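Local coordinates for DUF309 domain-containing protein (PDB 2CWY), which is of unknown function but folds as a small, single-chain, all-helical member of the DUF309 family, at residues V42-R52 against L84-L92. Sequence-based numbering, arbitrary orientation.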
ATOM      1  N   VAL A  42      -1.322  -2.337   0.629  1.00  8.36           N
ATOM      2  CA  VAL A  42      -0.599  -1.295  -0.105  1.00  8.31           C
ATOM      3  C   VAL A  42      -1.520  -0.071  -0.282  1.00  8.15           C
ATOM      4  O   VAL A  42      -1.085   1.077  -0.156  1.00  6.10           O
ATOM      5  CB  VAL A  42      -0.146  -1.805  -1.497  1.00  8.29           C
ATOM      6  CG1 VAL A  42       0.498  -0.661  -2.301  1.00  7.66           C
ATOM      7  CG2 VAL A  42       0.835  -2.946  -1.332  1.00  8.39           C
ATOM      8  N   ILE A  43      -2.792  -0.329  -0.580  1.00  7.95           N
ATOM      9  CA  ILE A  43      -3.762   0.742  -0.737  1.00  7.45           C
ATOM     10  C   ILE A  43      -3.861   1.557   0.563  1.00  8.06           C
ATOM     11  O   ILE A  43      -3.895   2.790   0.529  1.00  5.56           O
ATOM     12  CB  ILE A  43      -5.161   0.169  -1.102  1.00  8.25           C
ATOM     13  CG1 ILE A  43      -5.215  -0.169  -2.598  1.00  3.41           C
ATOM     14  CG2 ILE A  43      -6.258   1.161  -0.714  1.00  8.42           C
ATOM     15  CD1 ILE A  43      -6.460  -0.935  -2.993  1.00  6.19           C
ATOM     16  N   LEU A  44      -3.896   0.868   1.703  1.00  6.07           N
ATOM     17  CA  LEU A  44      -4.016   1.545   3.000  1.00  6.29           C
ATOM     18  C   LEU A  44      -2.755   2.326   3.381  1.00  6.36           C
ATOM     19  O   LEU A  44      -2.837   3.336   4.077  1.00  7.15           O
ATOM     20  CB  LEU A  44      -4.376   0.519   4.091  1.00  7.09           C
ATOM     21  CG  LEU A  44      -5.801  -0.059   3.987  1.00  9.28           C
ATOM     22  CD1 LEU A  44      -5.927  -1.356   4.812  1.00  8.45           C
ATOM     23  CD2 LEU A  44      -6.787   0.992   4.484  1.00 10.90           C
ATOM     24  N   LEU A  45      -1.590   1.858   2.939  1.00  4.58           N
ATOM     25  CA  LEU A  45      -0.349   2.583   3.213  1.00  5.26           C
ATOM     26  C   LEU A  45      -0.381   3.867   2.379  1.00  7.39           C
ATOM     27  O   LEU A  45      -0.042   4.953   2.870  1.00  6.58           O
ATOM     28  CB  LEU A  45       0.872   1.750   2.813  1.00  5.14           C
ATOM     29  CG  LEU A  45       1.082   0.451   3.594  1.00  6.29           C
ATOM     30  CD1 LEU A  45       2.372  -0.212   3.120  1.00  8.31           C
ATOM     31  CD2 LEU A  45       1.160   0.747   5.078  1.00  7.72           C
ATOM     32  N   ALA A  46      -0.781   3.744   1.114  1.00  6.64           N
ATOM     33  CA  ALA A  46      -0.869   4.925   0.255  1.00  7.66           C
ATOM     34  C   ALA A  46      -1.874   5.908   0.875  1.00  8.87           C
ATOM     35  O   ALA A  46      -1.616   7.115   0.964  1.00  8.44           O
ATOM     36  CB  ALA A  46      -1.314   4.523  -1.169  1.00  7.88           C
ATOM     37  N   ALA A  47      -3.013   5.380   1.315  1.00  7.54           N
ATOM     38  CA  ALA A  47      -4.059   6.205   1.919  1.00  8.02           C
ATOM     39  C   ALA A  47      -3.559   6.936   3.163  1.00  8.01           C
ATOM     40  O   ALA A  47      -3.927   8.088   3.404  1.00  9.68           O
ATOM     41  CB  ALA A  47      -5.284   5.326   2.262  1.00  9.46           C
ATOM     42  N   ALA A  48      -2.726   6.265   3.954  1.00  7.79           N
ATOM     43  CA  ALA A  48      -2.176   6.865   5.167  1.00  8.27           C
ATOM     44  C   ALA A  48      -1.325   8.081   4.817  1.00  9.08           C
ATOM     45  O   ALA A  48      -1.455   9.140   5.428  1.00  6.92           O
ATOM     46  CB  ALA A  48      -1.324   5.848   5.917  1.00  8.98           C
ATOM     47  N   LEU A  49      -0.451   7.929   3.826  1.00  8.10           N
ATOM     48  CA  LEU A  49       0.405   9.038   3.441  1.00  8.08           C
ATOM     49  C   LEU A  49      -0.377  10.191   2.825  1.00  8.80           C
ATOM     50  O   LEU A  49      -0.024  11.361   3.027  1.00  7.34           O
ATOM     51  CB  LEU A  49       1.499   8.550   2.488  1.00  9.53           C
ATOM     52  CG  LEU A  49       2.407   7.508   3.140  1.00 12.28           C
ATOM     53  CD1 LEU A  49       3.472   7.078   2.143  1.00 14.53           C
ATOM     54  CD2 LEU A  49       3.053   8.082   4.393  1.00 14.52           C
ATOM     55  N   HIS A  50      -1.438   9.866   2.083  1.00  6.67           N
ATOM     56  CA  HIS A  50      -2.282  10.892   1.474  1.00  7.50           C
ATOM     57  C   HIS A  50      -2.963  11.686   2.595  1.00  6.55           C
ATOM     58  O   HIS A  50      -3.000  12.916   2.560  1.00  8.18           O
ATOM     59  CB  HIS A  50      -3.347  10.256   0.580  1.00  8.37           C
ATOM     60  CG  HIS A  50      -4.351  11.236   0.048  1.00 11.77           C
ATOM     61  ND1 HIS A  50      -4.014  12.249  -0.823  1.00 13.48           N
ATOM     62  CD2 HIS A  50      -5.673  11.377   0.295  1.00 12.45           C
ATOM     63  CE1 HIS A  50      -5.086  12.974  -1.089  1.00 13.74           C
ATOM     64  NE2 HIS A  50      -6.107  12.467  -0.422  1.00 15.59           N
ATOM     65  N   GLN A  51      -3.498  10.985   3.592  1.00  7.97           N
ATOM     66  CA  GLN A  51      -4.152  11.669   4.702  1.00  8.65           C
ATOM     67  C   GLN A  51      -3.192  12.606   5.410  1.00  8.14           C
ATOM     68  O   GLN A  51      -3.554  13.723   5.750  1.00  7.18           O
ATOM     69  CB  GLN A  51      -4.716  10.669   5.710  1.00 10.49           C
ATOM     70  CG  GLN A  51      -5.989   9.967   5.234  1.00 11.07           C
ATOM     71  CD  GLN A  51      -7.131  10.934   4.981  1.00 13.52           C
ATOM     72  OE1 GLN A  51      -7.577  11.630   5.890  1.00 14.01           O
ATOM     73  NE2 GLN A  51      -7.619  10.971   3.744  1.00 12.89           N
ATOM     74  N   ARG A  52      -1.963  12.157   5.623  1.00  9.03           N
ATOM     75  CA  ARG A  52      -0.998  12.992   6.318  1.00 10.96           C
ATOM     76  C   ARG A  52      -0.598  14.225   5.517  1.00 12.74           C
ATOM     77  O   ARG A  52      -0.286  15.268   6.089  1.00 13.32           O
ATOM     78  CB  ARG A  52       0.203  12.138   6.744  1.00 11.19           C
ATOM     79  CG  ARG A  52      -0.174  11.302   7.983  1.00 12.32           C
ATOM     80  CD  ARG A  52      -0.108  12.179   9.248  1.00 14.69           C
ATOM     81  NE  ARG A  52       1.283  12.544   9.439  1.00 16.38           N
ATOM     82  CZ  ARG A  52       2.166  11.818  10.116  1.00 13.68           C
ATOM     83  NH1 ARG A  52       3.419  12.223  10.180  1.00 16.16           N
ATOM     84  NH2 ARG A  52       1.795  10.740  10.792  1.00 14.98           N
ATOM     85  N   LEU A  84       8.249  -1.439   1.436  1.00  7.50           N
ATOM     86  CA  LEU A  84       7.256  -0.385   1.272  1.00  8.45           C
ATOM     87  C   LEU A  84       6.635  -0.026   2.621  1.00  9.30           C
ATOM     88  O   LEU A  84       6.415   1.139   2.923  1.00 10.16           O
ATOM     89  CB  LEU A  84       6.161  -0.842   0.306  1.00 10.27           C
ATOM     90  CG  LEU A  84       5.146   0.208  -0.137  1.00 13.25           C
ATOM     91  CD1 LEU A  84       5.865   1.417  -0.743  1.00 14.89           C
ATOM     92  CD2 LEU A  84       4.205  -0.429  -1.171  1.00 15.27           C
ATOM     93  N   LEU A  85       6.338  -1.040   3.423  1.00  8.42           N
ATOM     94  CA  LEU A  85       5.757  -0.817   4.746  1.00  7.32           C
ATOM     95  C   LEU A  85       6.784  -0.092   5.617  1.00  6.82           C
ATOM     96  O   LEU A  85       6.430   0.798   6.393  1.00  6.30           O
ATOM     97  CB  LEU A  85       5.373  -2.158   5.374  1.00  6.87           C
ATOM     98  CG  LEU A  85       4.954  -2.179   6.847  1.00  6.19           C
ATOM     99  CD1 LEU A  85       3.686  -1.390   7.063  1.00  6.73           C
ATOM    100  CD2 LEU A  85       4.738  -3.627   7.266  1.00  8.36           C
ATOM    101  N   GLN A  86       8.053  -0.477   5.492  1.00  7.04           N
ATOM    102  CA  GLN A  86       9.127   0.172   6.254  1.00  7.73           C
ATOM    103  C   GLN A  86       9.184   1.654   5.898  1.00  9.28           C
ATOM    104  O   GLN A  86       9.292   2.505   6.783  1.00  7.30           O
ATOM    105  CB  GLN A  86      10.475  -0.478   5.935  1.00  9.66           C
ATOM    106  CG  GLN A  86      11.686   0.197   6.594  1.00 11.03           C
ATOM    107  CD  GLN A  86      12.970  -0.557   6.313  1.00 12.56           C
ATOM    108  OE1 GLN A  86      13.467  -0.563   5.186  1.00 17.50           O
ATOM    109  NE2 GLN A  86      13.501  -1.216   7.328  1.00 13.54           N
ATOM    110  N   GLU A  87       9.096   1.964   4.605  1.00  9.12           N
ATOM    111  CA  GLU A  87       9.142   3.356   4.170  1.00 11.18           C
ATOM    112  C   GLU A  87       7.935   4.134   4.697  1.00 10.07           C
ATOM    113  O   GLU A  87       8.082   5.240   5.229  1.00  8.64           O
ATOM    114  CB  GLU A  87       9.199   3.475   2.640  1.00 11.00           C
ATOM    115  CG  GLU A  87       9.268   4.951   2.171  1.00 15.42           C
ATOM    116  CD  GLU A  87       9.133   5.130   0.665  1.00 19.21           C
ATOM    117  OE1 GLU A  87       8.722   6.232   0.234  1.00 19.84           O
ATOM    118  OE2 GLU A  87       9.443   4.182  -0.094  1.00 23.24           O
ATOM    119  N   ALA A  88       6.743   3.559   4.549  1.00 10.71           N
ATOM    120  CA  ALA A  88       5.530   4.218   5.035  1.00 10.46           C
ATOM    121  C   ALA A  88       5.650   4.517   6.524  1.00  9.01           C
ATOM    122  O   ALA A  88       5.328   5.624   6.975  1.00  9.42           O
ATOM    123  CB  ALA A  88       4.313   3.335   4.789  1.00 10.43           C
ATOM    124  N   ARG A  89       6.093   3.528   7.292  1.00  9.29           N
ATOM    125  CA  ARG A  89       6.251   3.712   8.728  1.00  9.78           C
ATOM    126  C   ARG A  89       7.181   4.878   9.031  1.00  9.37           C
ATOM    127  O   ARG A  89       6.876   5.725   9.870  1.00 10.83           O
ATOM    128  CB  ARG A  89       6.791   2.436   9.374  1.00 10.92           C
ATOM    129  CG  ARG A  89       5.735   1.371   9.614  1.00 11.41           C
ATOM    130  CD  ARG A  89       6.388   0.045   9.996  1.00 15.55           C
ATOM    131  NE  ARG A  89       5.396  -0.949  10.401  1.00 19.14           N
ATOM    132  CZ  ARG A  89       5.641  -2.250  10.518  1.00 19.89           C
ATOM    133  NH1 ARG A  89       6.849  -2.726  10.250  1.00 20.55           N
ATOM    134  NH2 ARG A  89       4.684  -3.075  10.922  1.00 21.56           N
ATOM    135  N   ARG A  90       8.312   4.940   8.345  1.00 11.38           N
ATOM    136  CA  ARG A  90       9.244   6.030   8.588  1.00 13.19           C
ATOM    137  C   ARG A  90       8.643   7.378   8.228  1.00 13.36           C
ATOM    138  O   ARG A  90       8.763   8.337   9.004  1.00 13.52           O
ATOM    139  CB  ARG A  90      10.549   5.782   7.837  1.00 14.53           C
ATOM    140  CG  ARG A  90      11.351   4.696   8.495  1.00 19.33           C
ATOM    141  CD  ARG A  90      12.577   4.309   7.699  1.00 23.08           C
ATOM    142  NE  ARG A  90      13.340   3.280   8.401  1.00 23.61           N
ATOM    143  CZ  ARG A  90      14.244   2.511   7.809  1.00 26.21           C
ATOM    144  NH1 ARG A  90      14.486   2.665   6.517  1.00 25.14           N
ATOM    145  NH2 ARG A  90      14.892   1.584   8.499  1.00 26.55           N
ATOM    146  N   ARG A  91       7.966   7.456   7.083  1.00 12.59           N
ATOM    147  CA  ARG A  91       7.338   8.711   6.678  1.00 14.15           C
ATOM    148  C   ARG A  91       6.255   9.167   7.663  1.00 14.35           C
ATOM    149  O   ARG A  91       6.010  10.363   7.812  1.00 15.39           O
ATOM    150  CB  ARG A  91       6.735   8.592   5.278  1.00 14.58           C
ATOM    151  CG  ARG A  91       7.778   8.589   4.160  1.00 16.64           C
ATOM    152  CD  ARG A  91       7.137   8.550   2.779  1.00 17.71           C
ATOM    153  NE  ARG A  91       8.145   8.567   1.721  1.00 18.79           N
ATOM    154  CZ  ARG A  91       8.813   9.650   1.343  1.00 20.32           C
ATOM    155  NH1 ARG A  91       8.576  10.815   1.928  1.00 19.79           N
ATOM    156  NH2 ARG A  91       9.731   9.565   0.384  1.00 22.01           N
ATOM    157  N   LEU A  92       5.610   8.212   8.326  1.00 14.74           N
ATOM    158  CA  LEU A  92       4.557   8.528   9.280  1.00 13.38           C
ATOM    159  C   LEU A  92       5.086   8.750  10.685  1.00 14.87           C
ATOM    160  O   LEU A  92       4.344   9.175  11.576  1.00 14.55           O
ATOM    161  CB  LEU A  92       3.512   7.409   9.300  1.00 12.41           C
ATOM    162  CG  LEU A  92       2.743   7.210   7.993  1.00 13.59           C
ATOM    163  CD1 LEU A  92       1.843   5.976   8.091  1.00 13.90           C
ATOM    164  CD2 LEU A  92       1.931   8.449   7.692  1.00 14.57           C
TER
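Leu45 reaches across to segment 84-92 of helix 81-92 and parts its two methyls there: CD1 lies against the backbone, 3.8 Å from CA of Leu85, while CD2 meets CD1 of Leu85 at 3.9 Å and also touches CB of Ala88. The Leu45 and Leu85 side chains cross at about a right angle, and so do those of Val42, one turn before Leu45, and Leu84, the neighbour of Leu85, which touch CG1 to CD2. One turn after Leu45, Leu49 CD2 presses on Leu92 CD2 at 3.5 Å and on CB of Arg91. Leu92 forks in turn, its CD1 resting on CB of Ala48 (3.8 Å) and its CD2 on CG of Arg52 (3.6 Å). Bends at chi2 (-79°) and chi3 (-66°) bring the Arg52 chain over toward Leu92, leaving Leu92 CD2 over one guanidinium face, offset toward its rim. NH2 of Arg52 then donates to Leu92 O (3.1 Å), which lies close to the guanidinium plane; NH1 adds a weak bond to the same oxygen. Next to Leu49, Arg91 is held by a salt bridge from NE to Glu87 OE1 (2.8 Å), which lies in the Arg91 guanidinium plane, offers its anti lone pair and also accepts from Trp12 NE1. Cut back to an alanine, Leu45 would lose both methyls, and the gap would probably face Leu85 and Ala88. The two helices run nearly parallel, 19° between directions, within a helical bundle where Trp12 of helix 5-13 touches Leu45, Leu49 and Leu84. Apolar packing thus carries the buried interface, and a cationic group meets a carbonyl in the C-terminal part of helix 81-92, where the helix dipole would probably strengthen the attraction.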